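Local coordinates for RNA polymerase sigma factor SIGMA-28 (FliA) (Aquifex aeolicus, PDB 1RP3), which probably directs RNA polymerase to flagellar promoters as a sigma factor, and is held in an inactive conformation by the anti-sigma factor FlgM, at residues 83-88 with 147-152; 34-39 with 139-144; 19-24 with 70-75; 182-187 with 232-237. All blocks are in the same frame, centred on the assembly; numbering follows the deposited sequence.

Contact 1. Residues 83-88 with 147-152; sequences YLRSLD and LEEVFR
Arg-85 NH2 donates to Glu-148 OE1 over 2.6 Å in a fairly straight salt bridge (N-H...O 157°). The oxygen lies in the guanidinium plane and is approached almost end-on to its C-O bond. Arg-85 NH1 adds a weaker, more bent bond to the same OE1, and the two flat groups are only 30° from coplanar. The arginine reaches this carboxylate by running out nearly straight from the backbone, CG trans to N (chi1 -177°), and turning only at chi3. NH2 has a second acceptor in the carbonyl of Leu-145. On the same carboxylate, Arg-152 grips Glu-148 OE2 side-on with both NE (3.0 Å) and NH2 (3.1 Å), while its NH1 is salt-bridged to Asp-82. Two guanidinium groups thus share Glu-148, their planes nearly perpendicular. Both charges would probably stabilise the ionised acid. Glu-149 comes over one face of the Arg-85 guanidinium: its CG lies 3.4 Å from NH2. Its OE2, 3.4 Å from Arg-85 NE, stands well out of the guanidinium plane and contributes charge attraction without a directed N-H bond. Beyond the ions, Phe-87 of the FlgM chain packs on Glu-148. The whole is an interhelical salt-bridge network of two arginines and two glutamates, joining the C-terminal part of helix 66-85 in sigma region 2 to helix 129-158 in region 3.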
loop_
_atom_site.group_PDB
_atom_site.type_symbol
_atom_site.label_atom_id
_atom_site.label_comp_id
_atom_site.label_asym_id
_atom_site.label_seq_id
_atom_site.Cartn_x
_atom_site.Cartn_y
_atom_site.Cartn_z
ATOM N N TYR A 83 -7.864 6.002 7.169
ATOM C CA TYR A 83 -8.971 6.455 6.354
ATOM C C TYR A 83 -9.577 5.306 5.540
ATOM O O TYR A 83 -10.796 5.178 5.464
ATOM C CB TYR A 83 -8.539 7.603 5.433
ATOM C CG TYR A 83 -9.421 7.772 4.214
ATOM C CD1 TYR A 83 -10.723 8.254 4.335
ATOM C CD2 TYR A 83 -8.960 7.435 2.944
ATOM C CE1 TYR A 83 -11.545 8.401 3.224
ATOM C CE2 TYR A 83 -9.773 7.577 1.832
ATOM C CZ TYR A 83 -11.066 8.059 1.976
ATOM O OH TYR A 83 -11.887 8.179 0.871
ATOM N N LEU A 84 -8.732 4.484 4.929
ATOM C CA LEU A 84 -9.239 3.378 4.132
ATOM C C LEU A 84 -10.021 2.377 4.976
ATOM O O LEU A 84 -11.007 1.808 4.519
ATOM C CB LEU A 84 -8.097 2.693 3.380
ATOM C CG LEU A 84 -7.462 3.540 2.276
ATOM C CD1 LEU A 84 -6.152 2.919 1.828
ATOM C CD2 LEU A 84 -8.435 3.679 1.120
ATOM N N ARG A 85 -9.609 2.205 6.227
ATOM C CA ARG A 85 -10.280 1.283 7.133
ATOM C C ARG A 85 -11.640 1.820 7.591
ATOM O O ARG A 85 -12.508 1.055 8.002
ATOM C CB ARG A 85 -9.386 0.992 8.337
ATOM C CG ARG A 85 -9.947 -0.022 9.318
ATOM C CD ARG A 85 -8.894 -0.447 10.324
ATOM N NE ARG A 85 -7.919 -1.368 9.748
ATOM C CZ ARG A 85 -6.624 -1.089 9.579
ATOM N NH1 ARG A 85 -6.143 0.097 9.935
ATOM N NH2 ARG A 85 -5.800 -2.008 9.081
ATOM N N SER A 86 -11.844 3.128 7.487
ATOM C CA SER A 86 -13.118 3.712 7.898
ATOM C C SER A 86 -14.152 3.491 6.806
ATOM O O SER A 86 -15.329 3.813 6.981
ATOM C CB SER A 86 -12.976 5.207 8.215
ATOM O OG SER A 86 -12.860 5.981 7.038
ATOM N N LEU A 87 -13.691 2.954 5.676
ATOM C CA LEU A 87 -14.554 2.662 4.533
ATOM C C LEU A 87 -15.226 1.299 4.660
ATOM O O LEU A 87 -15.107 0.630 5.690
ATOM C CB LEU A 87 -13.773 2.765 3.221
ATOM C CG LEU A 87 -13.649 4.129 2.529
ATOM C CD1 LEU A 87 -13.764 5.266 3.510
ATOM C CD2 LEU A 87 -12.335 4.183 1.796
ATOM N N ASP A 88 -15.908 0.879 3.602
ATOM C CA ASP A 88 -16.655 -0.376 3.604
ATOM C C ASP A 88 -15.908 -1.609 3.124
ATOM O O ASP A 88 -16.530 -2.546 2.632
ATOM C CB ASP A 88 -17.909 -0.207 2.749
ATOM C CG ASP A 88 -17.589 -0.081 1.262
ATOM O OD1 ASP A 88 -16.534 0.490 0.907
ATOM O OD2 ASP A 88 -18.386 -0.577 0.435
ATOM N N LEU A 147 -4.115 -7.580 7.298
ATOM C CA LEU A 147 -2.701 -7.839 7.497
ATOM C C LEU A 147 -1.984 -6.595 8.027
ATOM O O LEU A 147 -1.024 -6.709 8.778
ATOM C CB LEU A 147 -2.049 -8.320 6.207
ATOM C CG LEU A 147 -0.587 -8.728 6.357
ATOM C CD1 LEU A 147 -0.441 -9.707 7.529
ATOM C CD2 LEU A 147 -0.083 -9.350 5.055
ATOM N N GLU A 148 -2.467 -5.413 7.646
ATOM C CA GLU A 148 -1.881 -4.151 8.090
ATOM C C GLU A 148 -2.075 -3.996 9.603
ATOM O O GLU A 148 -1.192 -3.499 10.292
ATOM C CB GLU A 148 -2.513 -2.961 7.340
ATOM C CG GLU A 148 -1.785 -1.617 7.533
ATOM C CD GLU A 148 -2.261 -0.825 8.751
ATOM O OE1 GLU A 148 -3.418 -0.999 9.186
ATOM O OE2 GLU A 148 -1.483 0.002 9.263
ATOM N N GLU A 149 -3.233 -4.430 10.105
ATOM C CA GLU A 149 -3.532 -4.365 11.534
ATOM C C GLU A 149 -2.453 -5.087 12.335
ATOM O O GLU A 149 -2.056 -4.627 13.403
ATOM C CB GLU A 149 -4.886 -5.002 11.833
ATOM C CG GLU A 149 -6.060 -4.052 11.729
ATOM C CD GLU A 149 -7.388 -4.731 12.012
ATOM O OE1 GLU A 149 -7.377 -5.858 12.559
ATOM O OE2 GLU A 149 -8.442 -4.142 11.685
ATOM N N VAL A 150 -1.979 -6.208 11.797
ATOM C CA VAL A 150 -0.945 -6.998 12.443
ATOM C C VAL A 150 0.375 -6.241 12.444
ATOM O O VAL A 150 0.998 -6.050 13.497
ATOM C CB VAL A 150 -0.783 -8.372 11.753
ATOM C CG1 VAL A 150 0.368 -9.155 12.376
ATOM C CG2 VAL A 150 -2.094 -9.159 11.849
ATOM N N PHE A 151 0.778 -5.772 11.270
ATOM C CA PHE A 151 2.009 -5.008 11.142
ATOM C C PHE A 151 1.994 -3.733 11.969
ATOM O O PHE A 151 3.044 -3.265 12.395
ATOM C CB PHE A 151 2.289 -4.674 9.682
ATOM C CG PHE A 151 2.988 -5.754 8.945
ATOM C CD1 PHE A 151 4.374 -5.831 8.960
ATOM C CD2 PHE A 151 2.268 -6.712 8.251
ATOM C CE1 PHE A 151 5.031 -6.839 8.276
ATOM C CE2 PHE A 151 2.916 -7.722 7.566
ATOM C CZ PHE A 151 4.300 -7.791 7.583
ATOM N N ARG A 152 0.813 -3.145 12.149
ATOM C CA ARG A 152 0.697 -1.926 12.950
ATOM C C ARG A 152 0.903 -2.247 14.432
ATOM O O ARG A 152 1.455 -1.437 15.180
ATOM C CB ARG A 152 -0.652 -1.232 12.755
ATOM C CG ARG A 152 -0.671 0.139 13.406
ATOM C CD ARG A 152 -1.992 0.854 13.256
ATOM N NE ARG A 152 -2.308 1.136 11.862
ATOM C CZ ARG A 152 -3.045 2.160 11.452
ATOM N NH1 ARG A 152 -3.542 3.030 12.323
ATOM N NH2 ARG A 152 -3.350 2.260 10.167
#

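Contact 2. Residues 34-39 with 139-144; sequences KHLPED and INFSYI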
loop_
_atom_site.group_PDB
_atom_site.type_symbol
_atom_site.label_atom_id
_atom_site.label_comp_id
_atom_site.label_asym_id
_atom_site.label_seq_id
_atom_site.Cartn_x
_atom_site.Cartn_y
_atom_site.Cartn_z
ATOM N N LYS A 34 -1.961 0.857 -6.132
ATOM C CA LYS A 34 -1.839 -0.339 -6.966
ATOM C C LYS A 34 -2.684 -1.514 -6.463
ATOM O O LYS A 34 -2.939 -2.468 -7.202
ATOM C CB LYS A 34 -0.384 -0.779 -7.067
ATOM C CG LYS A 34 0.523 0.188 -7.799
ATOM C CD LYS A 34 1.964 -0.312 -7.728
ATOM C CE LYS A 34 2.892 0.501 -8.609
ATOM N NZ LYS A 34 4.262 -0.066 -8.592
ATOM N N HIS A 35 -3.139 -1.425 -5.217
ATOM C CA HIS A 35 -3.936 -2.482 -4.606
ATOM C C HIS A 35 -5.373 -2.055 -4.350
ATOM O O HIS A 35 -6.137 -2.780 -3.720
ATOM C CB HIS A 35 -3.325 -2.874 -3.264
ATOM C CG HIS A 35 -1.864 -3.205 -3.338
ATOM N ND1 HIS A 35 -1.404 -4.498 -3.259
ATOM C CD2 HIS A 35 -0.784 -2.413 -3.457
ATOM C CE1 HIS A 35 -0.082 -4.485 -3.327
ATOM N NE2 HIS A 35 0.324 -3.243 -3.448
ATOM N N LEU A 36 -5.716 -0.846 -4.762
ATOM C CA LEU A 36 -7.048 -0.335 -4.533
ATOM C C LEU A 36 -7.914 -0.336 -5.784
ATOM O O LEU A 36 -7.420 -0.430 -6.903
ATOM C CB LEU A 36 -6.949 1.087 -3.975
ATOM C CG LEU A 36 -6.567 1.253 -2.499
ATOM C CD1 LEU A 36 -6.129 2.707 -2.221
ATOM C CD2 LEU A 36 -7.762 0.830 -1.621
ATOM N N PRO A 37 -9.237 -0.323 -5.600
ATOM C CA PRO A 37 -10.118 -0.300 -6.768
ATOM C C PRO A 37 -9.812 1.013 -7.479
ATOM O O PRO A 37 -9.518 2.026 -6.837
ATOM C CB PRO A 37 -11.515 -0.244 -6.143
ATOM C CG PRO A 37 -11.340 -0.899 -4.813
ATOM C CD PRO A 37 -10.003 -0.409 -4.342
ATOM N N GLU A 38 -9.871 0.982 -8.801
ATOM C CA GLU A 38 -9.617 2.144 -9.639
ATOM C C GLU A 38 -10.401 3.399 -9.209
ATOM O O GLU A 38 -9.896 4.518 -9.316
ATOM C CB GLU A 38 -9.947 1.766 -11.084
ATOM C CG GLU A 38 -9.564 2.794 -12.137
ATOM C CD GLU A 38 -9.804 2.290 -13.566
ATOM O OE1 GLU A 38 -10.803 1.565 -13.800
ATOM O OE2 GLU A 38 -8.979 2.614 -14.455
ATOM N N ASP A 39 -11.598 3.199 -8.660
ATOM C CA ASP A 39 -12.459 4.300 -8.226
ATOM C C ASP A 39 -11.945 5.128 -7.038
ATOM O O ASP A 39 -12.467 6.206 -6.767
ATOM C CB ASP A 39 -13.877 3.775 -7.928
ATOM C CG ASP A 39 -13.971 3.029 -6.587
ATOM O OD1 ASP A 39 -12.956 2.468 -6.115
ATOM O OD2 ASP A 39 -15.074 3.012 -5.997
ATOM N N ILE A 139 -12.106 -6.890 -2.332
ATOM C CA ILE A 139 -11.906 -8.139 -1.613
ATOM C C ILE A 139 -10.452 -8.244 -1.173
ATOM O O ILE A 139 -10.157 -8.404 0.016
ATOM C CB ILE A 139 -12.285 -9.363 -2.487
ATOM C CG1 ILE A 139 -13.805 -9.450 -2.630
ATOM C CG2 ILE A 139 -11.721 -10.647 -1.879
ATOM C CD1 ILE A 139 -14.258 -10.410 -3.720
ATOM N N ASN A 140 -9.556 -8.116 -2.142
ATOM C CA ASN A 140 -8.126 -8.167 -1.892
ATOM C C ASN A 140 -7.653 -7.078 -0.944
ATOM O O ASN A 140 -6.730 -7.297 -0.148
ATOM C CB ASN A 140 -7.353 -8.094 -3.205
ATOM C CG ASN A 140 -7.256 -9.434 -3.878
ATOM O OD1 ASN A 140 -7.771 -9.637 -4.977
ATOM N ND2 ASN A 140 -6.620 -10.383 -3.197
ATOM N N PHE A 141 -8.287 -5.907 -1.001
ATOM C CA PHE A 141 -7.847 -4.857 -0.102
ATOM C C PHE A 141 -8.236 -5.145 1.351
ATOM O O PHE A 141 -7.503 -4.780 2.277
ATOM C CB PHE A 141 -8.258 -3.458 -0.554
ATOM C CG PHE A 141 -7.381 -2.391 0.024
ATOM C CD1 PHE A 141 -6.051 -2.293 -0.366
ATOM C CD2 PHE A 141 -7.847 -1.548 1.027
ATOM C CE1 PHE A 141 -5.201 -1.384 0.238
ATOM C CE2 PHE A 141 -6.993 -0.629 1.641
ATOM C CZ PHE A 141 -5.672 -0.549 1.246
ATOM N N SER A 142 -9.346 -5.854 1.538
ATOM C CA SER A 142 -9.799 -6.234 2.871
ATOM C C SER A 142 -8.731 -7.080 3.545
ATOM O O SER A 142 -8.499 -6.943 4.740
ATOM C CB SER A 142 -11.086 -7.059 2.792
ATOM O OG SER A 142 -12.134 -6.314 2.206
ATOM N N TYR A 143 -8.092 -7.958 2.777
ATOM C CA TYR A 143 -7.040 -8.805 3.321
ATOM C C TYR A 143 -5.770 -8.006 3.558
ATOM O O TYR A 143 -4.954 -8.356 4.408
ATOM C CB TYR A 143 -6.780 -10.004 2.418
ATOM C CG TYR A 143 -7.928 -10.995 2.417
ATOM C CD1 TYR A 143 -8.195 -11.791 3.541
ATOM C CD2 TYR A 143 -8.777 -11.112 1.313
ATOM C CE1 TYR A 143 -9.276 -12.677 3.559
ATOM C CE2 TYR A 143 -9.860 -11.992 1.322
ATOM C CZ TYR A 143 -10.106 -12.771 2.446
ATOM O OH TYR A 143 -11.171 -13.647 2.451
ATOM N N ILE A 144 -5.603 -6.925 2.807
ATOM C CA ILE A 144 -4.443 -6.067 2.991
ATOM C C ILE A 144 -4.635 -5.320 4.300
ATOM O O ILE A 144 -3.715 -5.220 5.102
ATOM C CB ILE A 144 -4.276 -5.087 1.810
ATOM C CG1 ILE A 144 -3.610 -5.826 0.658
ATOM C CG2 ILE A 144 -3.444 -3.856 2.208
ATOM C CD1 ILE A 144 -3.663 -5.090 -0.640
#
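This is a buried, apolar contact in which His-35 and Leu-36, in the loop between helix 7-33 and helix 42-58, pack against Phe-141 and Ile-144 of helix 129-158. Its centrepiece is a CH-pi interaction: Leu-36 CD2 sits over the middle of the Phe-141 ring, 3.5 Å from the centroid and 7° off the ring normal. That methyl is almost equally near to all six ring carbons, the shortest approach being 3.6 Å from CD2 of Leu-36 to CD2 of Phe-141. The ring is brought toward the loop by chi1 of -157°, which sets CG roughly trans to the backbone N. Leu-84 of helix 66-85 and Phe-89 touch both Leu-36 and Phe-141, so the pair belongs to a larger hydrophobic junction of sigma regions 2 and 3 in this all-helical protein. One residue earlier in the loop, the backbone is close as well, His-35 O lying 3.4 Å from Phe-141 CD1. The His-35 side chain crosses Ile-144 at about a right angle. Here Ile-144 CD1 meets both the aliphatic stem and the imidazole, 3.5 Å from His-35 CB and equally far from His-35 ND1. The polar end of the histidine is engaged elsewhere, ND1 being hydrogen-bonded to Lys-224 NZ of helix 217-236, while its ring meets those of Phe-200 and of Phe-86 of the FlgM chain.

Contact 3. Residues 19-24 with 70-75; sequences LKYLPL and AYIKLR
Tyr-21 and Ile-72 meet through carbon alone, and the shortest sound polar side-chain bond lies beside them within segment 70-75 of helix 66-85, where Arg-75 NH1 donates to Tyr-71 OH over 2.9 Å. The tyrosine oxygen is tilted 16° from the guanidinium plane, and Arg-75 CG lies over the Tyr-71 ring near its rim. Across the contact, Ile-72 CG2 lies 4.2 Å from Tyr-21 CG, while the CG1 branch is over a face of the same ring; the two side chains cross at about a right angle. Leu-24, one turn further on, sends CD2 toward the stem of Lys-73, 4.2 Å from its CB, and also skirts Ile-72 CG2. These carbon-carbon approaches across the contact mark fairly loose van der Waals packing. The short segments cross at -57° with their axes 10.9 Å apart. Leu-53 of helix 42-58 touches both Tyr-21 and Ile-72, so helices 7-33, 42-58 and 66-85 come together here within sigma region 2.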
loop_
_atom_site.group_PDB
_atom_site.type_symbol
_atom_site.label_atom_id
_atom_site.label_comp_id
_atom_site.label_asym_id
_atom_site.label_seq_id
_atom_site.Cartn_x
_atom_site.Cartn_y
_atom_site.Cartn_z
ATOM N N LEU A 19 7.270 20.293 3.350
ATOM C CA LEU A 19 7.580 20.409 1.930
ATOM C C LEU A 19 8.529 19.301 1.496
ATOM O O LEU A 19 8.299 18.643 0.490
ATOM C CB LEU A 19 8.244 21.763 1.680
ATOM C CG LEU A 19 7.893 22.646 0.486
ATOM C CD1 LEU A 19 6.393 22.694 0.265
ATOM C CD2 LEU A 19 8.430 24.058 0.768
ATOM N N LYS A 20 9.574 19.082 2.289
ATOM C CA LYS A 20 10.588 18.074 1.997
ATOM C C LYS A 20 10.017 16.681 1.791
ATOM O O LYS A 20 10.445 15.972 0.891
ATOM C CB LYS A 20 11.654 18.036 3.104
ATOM C CG LYS A 20 12.735 16.989 2.878
ATOM C CD LYS A 20 13.772 16.946 4.001
ATOM C CE LYS A 20 14.869 15.926 3.663
ATOM N NZ LYS A 20 15.929 15.881 4.711
ATOM N N TYR A 21 9.028 16.314 2.601
ATOM C CA TYR A 21 8.432 14.990 2.523
ATOM C C TYR A 21 7.161 14.796 1.691
ATOM O O TYR A 21 6.637 13.683 1.605
ATOM C CB TYR A 21 8.273 14.426 3.929
ATOM C CG TYR A 21 9.606 14.129 4.568
ATOM C CD1 TYR A 21 10.364 13.039 4.145
ATOM C CD2 TYR A 21 10.132 14.955 5.566
ATOM C CE1 TYR A 21 11.618 12.778 4.691
ATOM C CE2 TYR A 21 11.381 14.705 6.126
ATOM C CZ TYR A 21 12.122 13.610 5.682
ATOM O OH TYR A 21 13.355 13.341 6.237
ATOM N N LEU A 22 6.655 15.861 1.078
ATOM C CA LEU A 22 5.480 15.727 0.215
ATOM C C LEU A 22 5.700 14.645 -0.898
ATOM O O LEU A 22 4.777 13.919 -1.257
ATOM C CB LEU A 22 5.108 17.078 -0.408
ATOM C CG LEU A 22 4.050 18.010 0.211
ATOM C CD1 LEU A 22 3.047 17.249 1.050
ATOM C CD2 LEU A 22 4.713 19.056 1.041
ATOM N N PRO A 23 6.913 14.558 -1.481
ATOM C CA PRO A 23 7.134 13.537 -2.517
ATOM C C PRO A 23 6.955 12.139 -1.944
ATOM O O PRO A 23 6.536 11.219 -2.647
ATOM C CB PRO A 23 8.591 13.764 -2.919
ATOM C CG PRO A 23 8.758 15.221 -2.716
ATOM C CD PRO A 23 8.072 15.463 -1.398
ATOM N N LEU A 24 7.283 11.992 -0.661
ATOM C CA LEU A 24 7.137 10.722 0.029
ATOM C C LEU A 24 5.648 10.350 0.137
ATOM O O LEU A 24 5.278 9.199 -0.097
ATOM C CB LEU A 24 7.806 10.771 1.405
ATOM C CG LEU A 24 7.767 9.466 2.196
ATOM C CD1 LEU A 24 8.326 8.304 1.365
ATOM C CD2 LEU A 24 8.549 9.634 3.484
ATOM N N ALA A 70 11.875 7.379 8.749
ATOM C CA ALA A 70 11.182 6.108 8.973
ATOM C C ALA A 70 9.915 6.350 9.794
ATOM O O ALA A 70 8.867 5.741 9.550
ATOM C CB ALA A 70 12.098 5.120 9.668
ATOM N N TYR A 71 9.992 7.304 10.710
ATOM C CA TYR A 71 8.831 7.626 11.518
ATOM C C TYR A 71 7.780 8.339 10.652
ATOM O O TYR A 71 6.587 8.025 10.722
ATOM C CB TYR A 71 9.223 8.506 12.713
ATOM C CG TYR A 71 8.043 8.856 13.594
ATOM C CD1 TYR A 71 7.385 7.860 14.316
ATOM C CD2 TYR A 71 7.563 10.169 13.678
ATOM C CE1 TYR A 71 6.285 8.139 15.092
ATOM C CE2 TYR A 71 6.452 10.470 14.459
ATOM C CZ TYR A 71 5.815 9.439 15.165
ATOM O OH TYR A 71 4.693 9.696 15.934
ATOM N N ILE A 72 8.231 9.320 9.867
ATOM C CA ILE A 72 7.360 10.091 8.974
ATOM C C ILE A 72 6.618 9.107 8.070
ATOM O O ILE A 72 5.398 9.157 7.940
ATOM C CB ILE A 72 8.169 11.048 8.025
ATOM C CG1 ILE A 72 9.064 12.027 8.797
ATOM C CG2 ILE A 72 7.223 11.764 7.082
ATOM C CD1 ILE A 72 8.357 12.893 9.744
ATOM N N LYS A 73 7.377 8.196 7.470
ATOM C CA LYS A 73 6.812 7.205 6.566
ATOM C C LYS A 73 5.752 6.365 7.248
ATOM O O LYS A 73 4.691 6.100 6.688
ATOM C CB LYS A 73 7.903 6.294 6.008
ATOM C CG LYS A 73 7.410 5.425 4.871
ATOM C CD LYS A 73 8.091 4.068 4.842
ATOM C CE LYS A 73 9.581 4.172 4.568
ATOM N NZ LYS A 73 10.229 2.832 4.670
ATOM N N LEU A 74 6.019 6.006 8.490
ATOM C CA LEU A 74 5.100 5.190 9.253
ATOM C C LEU A 74 3.780 5.914 9.540
ATOM O O LEU A 74 2.700 5.322 9.406
ATOM C CB LEU A 74 5.783 4.761 10.545
ATOM C CG LEU A 74 4.996 3.874 11.498
ATOM C CD1 LEU A 74 4.634 2.551 10.813
ATOM C CD2 LEU A 74 5.842 3.639 12.732
ATOM N N ARG A 75 3.859 7.187 9.923
ATOM C CA ARG A 75 2.651 7.960 10.210
ATOM C C ARG A 75 1.808 8.225 8.964
ATOM O O ARG A 75 0.580 8.239 9.035
ATOM C CB ARG A 75 2.994 9.278 10.910
ATOM C CG ARG A 75 3.685 9.113 12.271
ATOM C CD ARG A 75 2.756 8.506 13.305
ATOM N NE ARG A 75 1.471 9.204 13.390
ATOM C CZ ARG A 75 1.241 10.295 14.126
ATOM N NH1 ARG A 75 2.209 10.839 14.864
ATOM N NH2 ARG A 75 0.038 10.860 14.114
#

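Contact 4. Residues 182-187 with 232-237; sequences KEAVSK and REMLSN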
loop_
_atom_site.group_PDB
_atom_site.type_symbol
_atom_site.label_atom_id
_atom_site.label_comp_id
_atom_site.label_asym_id
_atom_site.label_seq_id
_atom_site.Cartn_x
_atom_site.Cartn_y
_atom_site.Cartn_z
ATOM N N LYS A 182 9.705 -14.034 7.963
ATOM C CA LYS A 182 10.354 -15.079 7.170
ATOM C C LYS A 182 9.814 -16.457 7.527
ATOM O O LYS A 182 9.731 -17.344 6.675
ATOM C CB LYS A 182 11.870 -15.045 7.378
ATOM C CG LYS A 182 12.651 -16.087 6.583
ATOM C CD LYS A 182 14.149 -15.803 6.610
ATOM C CE LYS A 182 14.445 -14.437 6.006
ATOM N NZ LYS A 182 15.881 -14.061 6.097
ATOM N N GLU A 183 9.445 -16.636 8.790
ATOM C CA GLU A 183 8.906 -17.908 9.238
ATOM C C GLU A 183 7.561 -18.156 8.564
ATOM O O GLU A 183 7.317 -19.239 8.040
ATOM C CB GLU A 183 8.760 -17.928 10.765
ATOM C CG GLU A 183 8.346 -19.295 11.350
ATOM C CD GLU A 183 9.302 -20.440 10.978
ATOM O OE1 GLU A 183 10.541 -20.236 10.977
ATOM O OE2 GLU A 183 8.803 -21.551 10.684
ATOM N N ALA A 184 6.707 -17.134 8.551
ATOM C CA ALA A 184 5.384 -17.231 7.938
ATOM C C ALA A 184 5.457 -17.403 6.421
ATOM O O ALA A 184 4.758 -18.235 5.850
ATOM C CB ALA A 184 4.560 -16.007 8.289
ATOM N N VAL A 185 6.328 -16.629 5.780
ATOM C CA VAL A 185 6.496 -16.685 4.334
ATOM C C VAL A 185 6.882 -18.080 3.847
ATOM O O VAL A 185 6.347 -18.567 2.849
ATOM C CB VAL A 185 7.537 -15.650 3.860
ATOM C CG1 VAL A 185 7.890 -15.869 2.396
ATOM C CG2 VAL A 185 6.989 -14.240 4.063
ATOM N N SER A 186 7.772 -18.733 4.583
ATOM C CA SER A 186 8.238 -20.070 4.235
ATOM C C SER A 186 7.123 -21.106 4.151
ATOM O O SER A 186 7.278 -22.126 3.485
ATOM C CB SER A 186 9.276 -20.542 5.248
ATOM O OG SER A 186 8.701 -20.622 6.534
ATOM N N LYS A 187 6.002 -20.837 4.813
ATOM C CA LYS A 187 4.879 -21.770 4.816
ATOM C C LYS A 187 3.793 -21.504 3.771
ATOM O O LYS A 187 2.642 -21.915 3.934
ATOM C CB LYS A 187 4.287 -21.876 6.222
ATOM C CG LYS A 187 5.286 -22.437 7.222
ATOM C CD LYS A 187 4.696 -22.577 8.607
ATOM C CE LYS A 187 5.756 -23.054 9.593
ATOM N NZ LYS A 187 5.240 -23.127 10.990
ATOM N N ARG A 232 -1.757 -13.483 7.690
ATOM C CA ARG A 232 -2.381 -12.870 8.858
ATOM C C ARG A 232 -2.509 -13.862 10.017
ATOM O O ARG A 232 -2.160 -13.534 11.149
ATOM C CB ARG A 232 -3.759 -12.298 8.525
ATOM C CG ARG A 232 -4.380 -11.545 9.698
ATOM C CD ARG A 232 -5.880 -11.372 9.556
ATOM N NE ARG A 232 -6.569 -12.646 9.344
ATOM C CZ ARG A 232 -6.703 -13.610 10.259
ATOM N NH1 ARG A 232 -6.195 -13.464 11.480
ATOM N NH2 ARG A 232 -7.342 -14.734 9.946
ATOM N N GLU A 233 -3.014 -15.063 9.731
ATOM C CA GLU A 233 -3.189 -16.096 10.753
ATOM C C GLU A 233 -1.837 -16.516 11.316
ATOM O O GLU A 233 -1.663 -16.595 12.527
ATOM C CB GLU A 233 -3.926 -17.302 10.173
ATOM N N MET A 234 -0.877 -16.735 10.425
ATOM C CA MET A 234 0.484 -17.123 10.798
ATOM C C MET A 234 1.134 -16.114 11.748
ATOM O O MET A 234 1.724 -16.493 12.756
ATOM C CB MET A 234 1.367 -17.225 9.550
ATOM C CG MET A 234 0.936 -18.237 8.515
ATOM S SD MET A 234 1.143 -19.912 9.088
ATOM C CE MET A 234 2.891 -19.872 9.540
ATOM N N LEU A 235 1.056 -14.832 11.397
ATOM C CA LEU A 235 1.662 -13.777 12.203
ATOM C C LEU A 235 0.890 -13.454 13.472
ATOM O O LEU A 235 1.462 -12.928 14.424
ATOM C CB LEU A 235 1.879 -12.518 11.365
ATOM C CG LEU A 235 2.849 -12.659 10.185
ATOM C CD1 LEU A 235 2.921 -11.349 9.427
ATOM C CD2 LEU A 235 4.226 -13.054 10.667
ATOM N N SER A 236 -0.402 -13.770 13.479
ATOM C CA SER A 236 -1.253 -13.541 14.642
ATOM C C SER A 236 -1.046 -14.623 15.704
ATOM O O SER A 236 -1.305 -14.389 16.884
ATOM C CB SER A 236 -2.731 -13.508 14.239
ATOM O OG SER A 236 -3.084 -12.264 13.665
ATOM N N ASN A 237 -0.589 -15.801 15.276
ATOM C CA ASN A 237 -0.345 -16.933 16.184
ATOM C C ASN A 237 1.151 -17.133 16.497
ATOM O O ASN A 237 1.658 -16.419 17.396
ATOM C CB ASN A 237 -0.956 -18.222 15.603
#
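Ala-184 and Met-234 form the tight part of this contact, their CB atoms 3.6 Å apart. With only a methyl on the 182-187 side, the backbones come close, to 5.7 Å between the CA atoms of Ala-184 and Met-234. Leu-235 closes in on the same methyl with its CD2, 3.8 Å from Ala-184 CB. Ala-184 is buried, and Leu-235 also touches Val-150 of helix 129-158, which ties this inner part to the neighbouring region 3 helix. The two segments are the C-terminal turns of helix 167-185 and helix 217-236. The latter probably corresponds to the recognition helix of the helix-turn-helix known in region 4 of sigma factors, so the contact would join the tail of that helix to the last turn of helix 167-185. On the outer side, where Met-234 is partly and Lys-187 fully exposed to solvent, Met-234 folds back on itself, all three torsions near -60°, and this curl brings CE to the aliphatic chain of Lys-187. The modelled 3.4 Å from Met-234 CE to Lys-187 CD is shorter than usual for carbons and is doubtful in detail. Lys-187 extends past the methyl and places its NZ 3.9 Å from Glu-183 OE2, a long ion pair within its own segment. Val-185 points away from helix 217-236 and packs on Val-79 of the FlgM chain.

In the fold
Contacts 1 and 2 lie on successive parts of helix 129-158, their centres about 11 Å apart, and are joined where Leu-84 CD1 packs 3.5 Å from Phe-141 CZ. Contact 4 is about 18 Å from contact 1, centre to centre, yet Leu-147 CD1 and Arg-232 CA approach to 3.9 Å, so helix 129-158 links region 2 to region 4. Contact 3 shares helix 66-85 with contact 1 but stands about 19 Å from it between centres, and about 29 Å from contact 4, again between centres. FlgM reaches all four: its Phe-87 packs near contacts 1 and 2, and its Thr-88 near contacts 1 and 3, consistent with an inhibitor holding the sigma regions together in the inactive form.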